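Carboxynorspermidine decarboxylase (Campylobacter jejuni subsp. jejuni 81116, PDB 3N29) probably decarboxylates carboxynorspermidine to norspermidine with the help of pyridoxal-5'-phosphate, as a beta/alpha-barrel-fold basic amino acid decarboxylase. Local coordinates at residues 61-75 and 264-276. Sequence-based numbering, arbitrary orientation.
With PLP (pyridoxal-5'-phosphate), chain C; NSD (N-(3-aminopropyl)propane-1,3-diamine), chain D.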
ATOM      1  N   LEU A  61       9.154 -21.480  18.598  1.00 26.31           N
ATOM      2  CA  LEU A  61       8.873 -22.182  17.341  1.00 25.62           C
ATOM      3  C   LEU A  61       9.853 -23.349  17.143  1.00 26.59           C
ATOM      4  O   LEU A  61       9.474 -24.414  16.652  1.00 26.63           O
ATOM      5  CB  LEU A  61       8.976 -21.222  16.127  1.00 25.23           C
ATOM      6  CG  LEU A  61       7.954 -20.039  16.201  1.00 24.35           C
ATOM      7  CD1 LEU A  61       8.299 -19.001  15.163  1.00 26.01           C
ATOM      8  CD2 LEU A  61       6.589 -20.592  15.976  1.00 24.62           C
ATOM      9  N   ALA A  62      11.110 -23.130  17.459  1.00 26.21           N
ATOM     10  CA  ALA A  62      12.104 -24.257  17.488  1.00 28.04           C
ATOM     11  C   ALA A  62      11.707 -25.365  18.489  1.00 29.44           C
ATOM     12  O   ALA A  62      11.873 -26.521  18.169  1.00 30.69           O
ATOM     13  CB  ALA A  62      13.528 -23.741  17.769  1.00 27.38           C
ATOM     14  N   SER A  63      11.151 -25.016  19.644  1.00 31.16           N
ATOM     15  CA  SER A  63      10.619 -25.976  20.628  1.00 32.46           C
ATOM     16  C   SER A  63       9.490 -26.863  20.058  1.00 32.84           C
ATOM     17  O   SER A  63       9.396 -28.090  20.314  1.00 31.22           O
ATOM     18  CB  SER A  63      10.108 -25.254  21.859  1.00 34.17           C
ATOM     19  OG  SER A  63      10.035 -26.153  22.951  1.00 41.75           O
ATOM     20  N   VAL A  64       8.587 -26.253  19.291  1.00 30.96           N
ATOM     21  CA  VAL A  64       7.533 -27.009  18.612  1.00 29.53           C
ATOM     22  C   VAL A  64       8.132 -27.995  17.660  1.00 30.66           C
ATOM     23  O   VAL A  64       7.672 -29.109  17.598  1.00 32.66           O
ATOM     24  CB  VAL A  64       6.595 -26.023  17.844  1.00 29.32           C
ATOM     25  CG1 VAL A  64       5.624 -26.739  16.899  1.00 27.62           C
ATOM     26  CG2 VAL A  64       5.890 -25.261  18.871  1.00 23.29           C
ATOM     27  N   GLY A  65       9.107 -27.575  16.858  1.00 32.36           N
ATOM     28  CA  GLY A  65       9.753 -28.476  15.926  1.00 34.22           C
ATOM     29  C   GLY A  65      10.455 -29.645  16.668  1.00 35.91           C
ATOM     30  O   GLY A  65      10.326 -30.823  16.293  1.00 34.76           O
ATOM     31  N   GLU A  66      11.200 -29.274  17.693  1.00 37.38           N
ATOM     32  CA  GLU A  66      11.930 -30.214  18.591  1.00 38.37           C
ATOM     33  C   GLU A  66      10.993 -31.279  19.163  1.00 37.00           C
ATOM     34  O   GLU A  66      11.260 -32.470  19.015  1.00 37.83           O
ATOM     35  CB  GLU A  66      12.634 -29.418  19.691  1.00 38.84           C
ATOM     36  CG  GLU A  66      13.466 -30.237  20.652  1.00 45.08           C
ATOM     37  CD  GLU A  66      13.601 -29.575  22.036  1.00 52.10           C
ATOM     38  OE1 GLU A  66      13.518 -28.307  22.132  1.00 53.98           O
ATOM     39  OE2 GLU A  66      13.812 -30.341  23.013  1.00 54.02           O
ATOM     40  N   LYS A  67       9.874 -30.870  19.745  1.00 35.66           N
ATOM     41  CA  LYS A  67       8.963 -31.797  20.393  1.00 35.42           C
ATOM     42  C   LYS A  67       8.005 -32.576  19.442  1.00 35.68           C
ATOM     43  O   LYS A  67       7.668 -33.718  19.716  1.00 33.54           O
ATOM     44  CB  LYS A  67       8.241 -31.083  21.504  1.00 35.60           C
ATOM     45  CG  LYS A  67       9.201 -30.480  22.508  1.00 37.47           C
ATOM     46  CD  LYS A  67       8.469 -29.728  23.562  1.00 39.41           C
ATOM     47  CE  LYS A  67       9.449 -28.877  24.319  1.00 43.19           C
ATOM     48  NZ  LYS A  67       9.189 -28.803  25.768  1.00 46.88           N
ATOM     49  N   SER A  68       7.618 -31.995  18.294  1.00 32.83           N
ATOM     50  CA  SER A  68       6.606 -32.601  17.396  1.00 32.11           C
ATOM     51  C   SER A  68       7.233 -33.353  16.206  1.00 30.91           C
ATOM     52  O   SER A  68       6.558 -34.106  15.526  1.00 32.57           O
ATOM     53  CB  SER A  68       5.685 -31.464  16.828  1.00 31.57           C
ATOM     54  OG  SER A  68       6.455 -30.709  15.904  1.00 32.56           O
ATOM     55  N   GLY A  69       8.502 -33.088  15.912  1.00 30.35           N
ATOM     56  CA  GLY A  69       9.162 -33.539  14.680  1.00 30.18           C
ATOM     57  C   GLY A  69       8.811 -32.672  13.446  1.00 29.31           C
ATOM     58  O   GLY A  69       9.417 -32.849  12.396  1.00 28.63           O
ATOM     59  N   ALA A  70       7.855 -31.727  13.570  1.00 28.39           N
ATOM     60  CA  ALA A  70       7.488 -30.873  12.400  1.00 27.89           C
ATOM     61  C   ALA A  70       8.651 -29.989  12.081  1.00 28.01           C
ATOM     62  O   ALA A  70       9.382 -29.584  13.016  1.00 28.12           O
ATOM     63  CB  ALA A  70       6.313 -29.980  12.726  1.00 27.87           C
ATOM     64  N   LYS A  71       8.789 -29.617  10.806  1.00 26.63           N
ATOM     65  CA  LYS A  71       9.835 -28.679  10.381  1.00 26.43           C
ATOM     66  C   LYS A  71       9.190 -27.274  10.206  1.00 27.18           C
ATOM     67  O   LYS A  71       8.189 -27.155   9.514  1.00 25.62           O
ATOM     68  CB  LYS A  71      10.433 -29.158   9.087  1.00 26.53           C
ATOM     69  CG  LYS A  71      11.361 -30.385   9.228  1.00 26.33           C
ATOM     70  CD  LYS A  71      11.769 -30.953   7.913  1.00 26.57           C
ATOM     71  CE  LYS A  71      12.909 -30.256   7.258  1.00 29.71           C
ATOM     72  NZ  LYS A  71      13.244 -30.602   5.807  1.00 30.84           N
ATOM     73  N   VAL A  72       9.735 -26.251  10.859  1.00 26.59           N
ATOM     74  CA  VAL A  72       9.077 -24.933  10.856  1.00 24.28           C
ATOM     75  C   VAL A  72       9.776 -24.016   9.867  1.00 23.95           C
ATOM     76  O   VAL A  72      11.040 -23.920   9.816  1.00 22.91           O
ATOM     77  CB  VAL A  72       8.970 -24.368  12.288  1.00 25.72           C
ATOM     78  CG1 VAL A  72       8.195 -23.021  12.372  1.00 23.55           C
ATOM     79  CG2 VAL A  72       8.366 -25.321  13.159  1.00 23.72           C
ATOM     80  N   LEU A  73       8.989 -23.340   9.034  1.00 21.34           N
ATOM     81  CA  LEU A  73       9.477 -22.409   8.039  1.00 22.13           C
ATOM     82  C   LEU A  73       8.965 -20.985   8.306  1.00 22.89           C
ATOM     83  O   LEU A  73       7.891 -20.827   8.872  1.00 23.43           O
ATOM     84  CB  LEU A  73       9.025 -22.807   6.620  1.00 22.38           C
ATOM     85  CG  LEU A  73       9.275 -24.274   6.179  1.00 24.16           C
ATOM     86  CD1 LEU A  73       8.494 -24.649   4.921  1.00 21.17           C
ATOM     87  CD2 LEU A  73      10.733 -24.511   5.895  1.00 23.51           C
ATOM     88  N   LEU A  74       9.750 -19.984   7.906  1.00 20.45           N
ATOM     89  CA  LEU A  74       9.304 -18.579   7.986  1.00 22.19           C
ATOM     90  C   LEU A  74       8.533 -18.326   6.683  1.00 20.93           C
ATOM     91  O   LEU A  74       9.109 -18.392   5.599  1.00 22.41           O
ATOM     92  CB  LEU A  74      10.492 -17.627   8.046  1.00 20.53           C
ATOM     93  CG  LEU A  74      10.255 -16.104   7.712  1.00 22.73           C
ATOM     94  CD1 LEU A  74       9.234 -15.599   8.691  1.00 20.72           C
ATOM     95  CD2 LEU A  74      11.651 -15.331   7.706  1.00 19.28           C
ATOM     96  N   ALA A  75       7.267 -17.937   6.797  1.00 22.05           N
ATOM     97  CA  ALA A  75       6.512 -17.425   5.616  1.00 22.99           C
ATOM     98  C   ALA A  75       6.872 -15.929   5.366  1.00 20.94           C
ATOM     99  O   ALA A  75       6.503 -15.080   6.137  1.00 20.02           O
ATOM    100  CB  ALA A  75       4.962 -17.543   5.879  1.00 22.44           C
ATOM    101  N   VAL A 264       4.334 -39.227   7.522  1.00 19.42           N
ATOM    102  CA  VAL A 264       4.668 -38.063   6.755  1.00 18.03           C
ATOM    103  C   VAL A 264       5.464 -37.042   7.624  1.00 18.63           C
ATOM    104  O   VAL A 264       5.365 -37.004   8.845  1.00 19.45           O
ATOM    105  CB  VAL A 264       3.404 -37.343   6.147  1.00 18.80           C
ATOM    106  CG1 VAL A 264       2.757 -38.185   5.075  1.00 14.27           C
ATOM    107  CG2 VAL A 264       2.393 -36.940   7.232  1.00 16.33           C
ATOM    108  N   GLN A 265       6.303 -36.285   6.963  1.00 18.13           N
ATOM    109  CA  GLN A 265       7.018 -35.188   7.589  1.00 17.67           C
ATOM    110  C   GLN A 265       6.008 -33.997   7.496  1.00 17.40           C
ATOM    111  O   GLN A 265       5.502 -33.684   6.423  1.00 17.22           O
ATOM    112  CB  GLN A 265       8.266 -34.894   6.767  1.00 18.54           C
ATOM    113  CG  GLN A 265       9.050 -33.596   7.141  1.00 18.22           C
ATOM    114  CD  GLN A 265       9.452 -33.647   8.567  1.00 20.99           C
ATOM    115  OE1 GLN A 265       8.915 -32.942   9.427  1.00 22.47           O
ATOM    116  NE2 GLN A 265      10.363 -34.519   8.852  1.00 14.09           N
ATOM    117  N   VAL A 266       5.737 -33.354   8.618  1.00 15.71           N
ATOM    118  CA  VAL A 266       4.820 -32.223   8.651  1.00 15.58           C
ATOM    119  C   VAL A 266       5.671 -30.963   8.602  1.00 13.93           C
ATOM    120  O   VAL A 266       6.739 -30.901   9.215  1.00 11.85           O
ATOM    121  CB  VAL A 266       4.009 -32.190   9.986  1.00 15.61           C
ATOM    122  CG1 VAL A 266       3.246 -30.905  10.080  1.00 15.77           C
ATOM    123  CG2 VAL A 266       3.006 -33.384  10.063  1.00 15.21           C
ATOM    124  N   TYR A 267       5.192 -29.971   7.874  1.00 15.43           N
ATOM    125  CA  TYR A 267       5.778 -28.634   7.800  1.00 14.35           C
ATOM    126  C   TYR A 267       4.793 -27.617   8.313  1.00 14.98           C
ATOM    127  O   TYR A 267       3.560 -27.740   8.101  1.00 13.92           O
ATOM    128  CB  TYR A 267       6.142 -28.288   6.350  1.00 17.26           C
ATOM    129  CG  TYR A 267       7.307 -29.055   5.853  1.00 16.58           C
ATOM    130  CD1 TYR A 267       8.585 -28.513   5.920  1.00 20.27           C
ATOM    131  CD2 TYR A 267       7.154 -30.347   5.344  1.00 21.11           C
ATOM    132  CE1 TYR A 267       9.672 -29.190   5.475  1.00 17.63           C
ATOM    133  CE2 TYR A 267       8.267 -31.068   4.923  1.00 18.61           C
ATOM    134  CZ  TYR A 267       9.513 -30.477   4.999  1.00 21.07           C
ATOM    135  OH  TYR A 267      10.641 -31.124   4.585  1.00 18.52           O
ATOM    136  N   LEU A 268       5.299 -26.603   9.029  1.00 15.18           N
ATOM    137  CA  LEU A 268       4.458 -25.457   9.429  1.00 14.38           C
ATOM    138  C   LEU A 268       5.099 -24.195   8.863  1.00 15.19           C
ATOM    139  O   LEU A 268       6.323 -24.136   8.762  1.00 15.22           O
ATOM    140  CB  LEU A 268       4.334 -25.324  10.933  1.00 15.14           C
ATOM    141  CG  LEU A 268       3.776 -26.439  11.821  1.00 14.34           C
ATOM    142  CD1 LEU A 268       4.007 -26.134  13.264  1.00 14.98           C
ATOM    143  CD2 LEU A 268       2.282 -26.653  11.618  1.00 18.11           C
ATOM    144  N   GLU A 269       4.305 -23.176   8.531  1.00 15.05           N
ATOM    145  CA  GLU A 269       4.903 -22.056   7.870  1.00 16.01           C
ATOM    146  C   GLU A 269       4.269 -20.772   8.378  1.00 17.62           C
ATOM    147  O   GLU A 269       3.640 -19.992   7.598  1.00 18.75           O
ATOM    148  CB  GLU A 269       4.947 -22.239   6.348  1.00 18.52           C
ATOM    149  CG  GLU A 269       3.700 -22.664   5.749  1.00 21.22           C
ATOM    150  CD  GLU A 269       3.698 -22.793   4.188  1.00 23.73           C
ATOM    151  OE1 GLU A 269       2.673 -22.387   3.653  1.00 21.47           O
ATOM    152  OE2 GLU A 269       4.701 -23.219   3.536  1.00 19.58           O
ATOM    153  N   PRO A 270       4.519 -20.482   9.656  1.00 18.12           N
ATOM    154  CA  PRO A 270       4.119 -19.225  10.211  1.00 19.61           C
ATOM    155  C   PRO A 270       4.879 -18.023   9.628  1.00 18.46           C
ATOM    156  O   PRO A 270       6.085 -18.111   9.327  1.00 18.45           O
ATOM    157  CB  PRO A 270       4.499 -19.389  11.645  1.00 20.06           C
ATOM    158  CG  PRO A 270       5.666 -20.219  11.645  1.00 20.71           C
ATOM    159  CD  PRO A 270       5.302 -21.251  10.643  1.00 18.27           C
ATOM    160  N   GLY A 271       4.157 -16.927   9.468  1.00 18.80           N
ATOM    161  CA  GLY A 271       4.789 -15.634   9.209  1.00 18.90           C
ATOM    162  C   GLY A 271       4.628 -14.679  10.415  1.00 17.05           C
ATOM    163  O   GLY A 271       5.598 -14.323  11.120  1.00 17.71           O
ATOM    164  N   GLU A 272       3.406 -14.312  10.666  1.00 15.73           N
ATOM    165  CA  GLU A 272       3.092 -13.387  11.748  1.00 15.74           C
ATOM    166  C   GLU A 272       3.633 -13.829  13.099  1.00 14.78           C
ATOM    167  O   GLU A 272       4.188 -13.019  13.811  1.00 14.27           O
ATOM    168  CB  GLU A 272       1.604 -13.154  11.819  1.00 16.13           C
ATOM    169  CG  GLU A 272       1.170 -12.289  12.948  1.00 16.65           C
ATOM    170  CD  GLU A 272      -0.282 -11.877  12.834  1.00 22.22           C
ATOM    171  OE1 GLU A 272      -0.971 -12.154  11.835  1.00 26.14           O
ATOM    172  OE2 GLU A 272      -0.748 -11.351  13.804  1.00 24.99           O
ATOM    173  N   ALA A 273       3.616 -15.120  13.345  1.00 14.51           N
ATOM    174  CA  ALA A 273       4.112 -15.669  14.583  1.00 14.44           C
ATOM    175  C   ALA A 273       5.592 -15.383  14.824  1.00 13.87           C
ATOM    176  O   ALA A 273       6.005 -15.224  15.930  1.00 12.82           O
ATOM    177  CB  ALA A 273       3.862 -17.127  14.623  1.00 15.45           C
ATOM    178  N   VAL A 274       6.377 -15.397  13.780  1.00 13.00           N
ATOM    179  CA  VAL A 274       7.771 -15.040  13.890  1.00 13.44           C
ATOM    180  C   VAL A 274       7.974 -13.589  14.314  1.00 13.50           C
ATOM    181  O   VAL A 274       8.752 -13.322  15.154  1.00 13.22           O
ATOM    182  CB  VAL A 274       8.519 -15.329  12.594  1.00 13.49           C
ATOM    183  CG1 VAL A 274       9.910 -14.920  12.688  1.00 14.92           C
ATOM    184  CG2 VAL A 274       8.439 -16.787  12.252  1.00 15.39           C
ATOM    185  N   GLY A 275       7.209 -12.685  13.719  1.00 12.73           N
ATOM    186  CA  GLY A 275       7.327 -11.266  13.951  1.00 13.12           C
ATOM    187  C   GLY A 275       6.487 -10.665  15.052  1.00 12.09           C
ATOM    188  O   GLY A 275       6.609  -9.524  15.337  1.00 14.75           O
ATOM    189  N   TRP A 276       5.666 -11.472  15.682  1.00 12.39           N
ATOM    190  CA  TRP A 276       4.681 -11.023  16.621  1.00 11.99           C
ATOM    191  C   TRP A 276       5.321 -10.356  17.824  1.00 12.75           C
ATOM    192  O   TRP A 276       6.052 -10.966  18.552  1.00 10.44           O
ATOM    193  CB  TRP A 276       3.797 -12.214  17.075  1.00 14.27           C
ATOM    194  CG  TRP A 276       2.802 -11.879  18.107  1.00 13.59           C
ATOM    195  CD1 TRP A 276       2.892 -12.121  19.425  1.00 16.62           C
ATOM    196  CD2 TRP A 276       1.576 -11.202  17.918  1.00 15.96           C
ATOM    197  NE1 TRP A 276       1.820 -11.641  20.073  1.00 13.22           N
ATOM    198  CE2 TRP A 276       0.983 -11.074  19.162  1.00 12.84           C
ATOM    199  CE3 TRP A 276       0.925 -10.673  16.812  1.00 15.51           C
ATOM    200  CZ2 TRP A 276      -0.227 -10.447  19.332  1.00 16.33           C
ATOM    201  CZ3 TRP A 276      -0.268 -10.066  16.983  1.00 18.97           C
ATOM    202  CH2 TRP A 276      -0.837  -9.961  18.231  1.00 14.84           C
TER
HETATM  203  N1  PLP C1001       1.561 -19.983   3.968  1.00 27.08           N
HETATM  204  C2  PLP C1001       0.777 -19.450   2.983  1.00 29.00           C
HETATM  205  C2A PLP C1001       0.491 -20.247   1.736  1.00 29.00           C
HETATM  206  C3  PLP C1001       0.290 -18.118   3.154  1.00 31.73           C
HETATM  207  O3  PLP C1001      -0.500 -17.543   2.157  1.00 32.97           O
HETATM  208  C4  PLP C1001       0.598 -17.381   4.314  1.00 31.03           C
HETATM  209  C4A PLP C1001       0.103 -15.948   4.453  1.00 32.06           C
HETATM  210  C5  PLP C1001       1.360 -17.979   5.331  1.00 27.80           C
HETATM  211  C6  PLP C1001       1.828 -19.292   5.117  1.00 24.71           C
HETATM  212  C5A PLP C1001       1.712 -17.243   6.603  1.00 25.19           C
HETATM  213  O4P PLP C1001       0.568 -16.751   7.254  1.00 19.83           O
HETATM  214  P   PLP C1001       0.643 -16.026   8.652  1.00 24.37           P
HETATM  215  O1P PLP C1001       1.639 -14.892   8.496  1.00 21.88           O
HETATM  216  O2P PLP C1001       1.167 -17.053   9.685  1.00 23.11           O
HETATM  217  O3P PLP C1001      -0.711 -15.635   9.038  1.00 21.52           O
HETATM  218  C1  NSD D1002      -1.717 -12.756   8.265  1.00 57.70           C
HETATM  219  N1  NSD D1002      -1.803 -13.132   9.646  1.00 56.76           N
HETATM  220  C2  NSD D1002      -3.001 -12.937   7.529  1.00 60.03           C
HETATM  221  N2  NSD D1002      -2.665 -12.020   5.348  1.00 61.40           N
HETATM  222  C3  NSD D1002      -2.823 -13.059   6.058  1.00 62.11           C
HETATM  223  N3  NSD D1002      -1.512  -7.802   5.637  1.00 52.57           N
HETATM  224  C4  NSD D1002      -2.658 -10.821   5.757  1.00 57.55           C
HETATM  225  C5  NSD D1002      -2.428  -9.780   4.697  1.00 56.37           C
HETATM  226  C6  NSD D1002      -2.736  -8.394   5.204  1.00 54.98           C
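Lys71 NZ is gripped twice: it donates to Tyr267 OH at 2.9 Å and forms a salt bridge with Glu113 on strand 113-118. Lys71 CB and CD pack against the tyrosine ring, the side chains side by side, and a bend at chi3 (82°) sets NZ to meet OH; a long aliphatic chain with a charged tip suits this place inside the barrel. Strands 71-75 and 265-268, the first and eighth, run parallel and close the barrel: Lys71 N donates to Val266 O, Leu268 N to Lys71 O, and Leu73 N to Leu268 O. On the other face Val64 CG1 of helix 51-68 packs 4.0 Å from Leu268 CD1, while Leu61 CD1 and Leu74 CD1 both touch Val274 CG2 of helix 272-275. Beyond strand 265-268 pairing continues: Ala75 N donates to Pro270 O from above its carbonyl plane, and the small Ala75 CB comes within 3.3 Å of PLP C5A. Gly271, lacking a side chain, passes close by the phosphate, its N donating almost straight (178°) to PLP O2P; Glu272 N donates to O1P. Glu269 OE1, also bonded by His200, lies 2.7 Å from PLP N1, while Thr96 and Asn234 hold OE2; this carboxylate probably favours a protonated ring nitrogen, consistent with an electron-withdrawing cofactor.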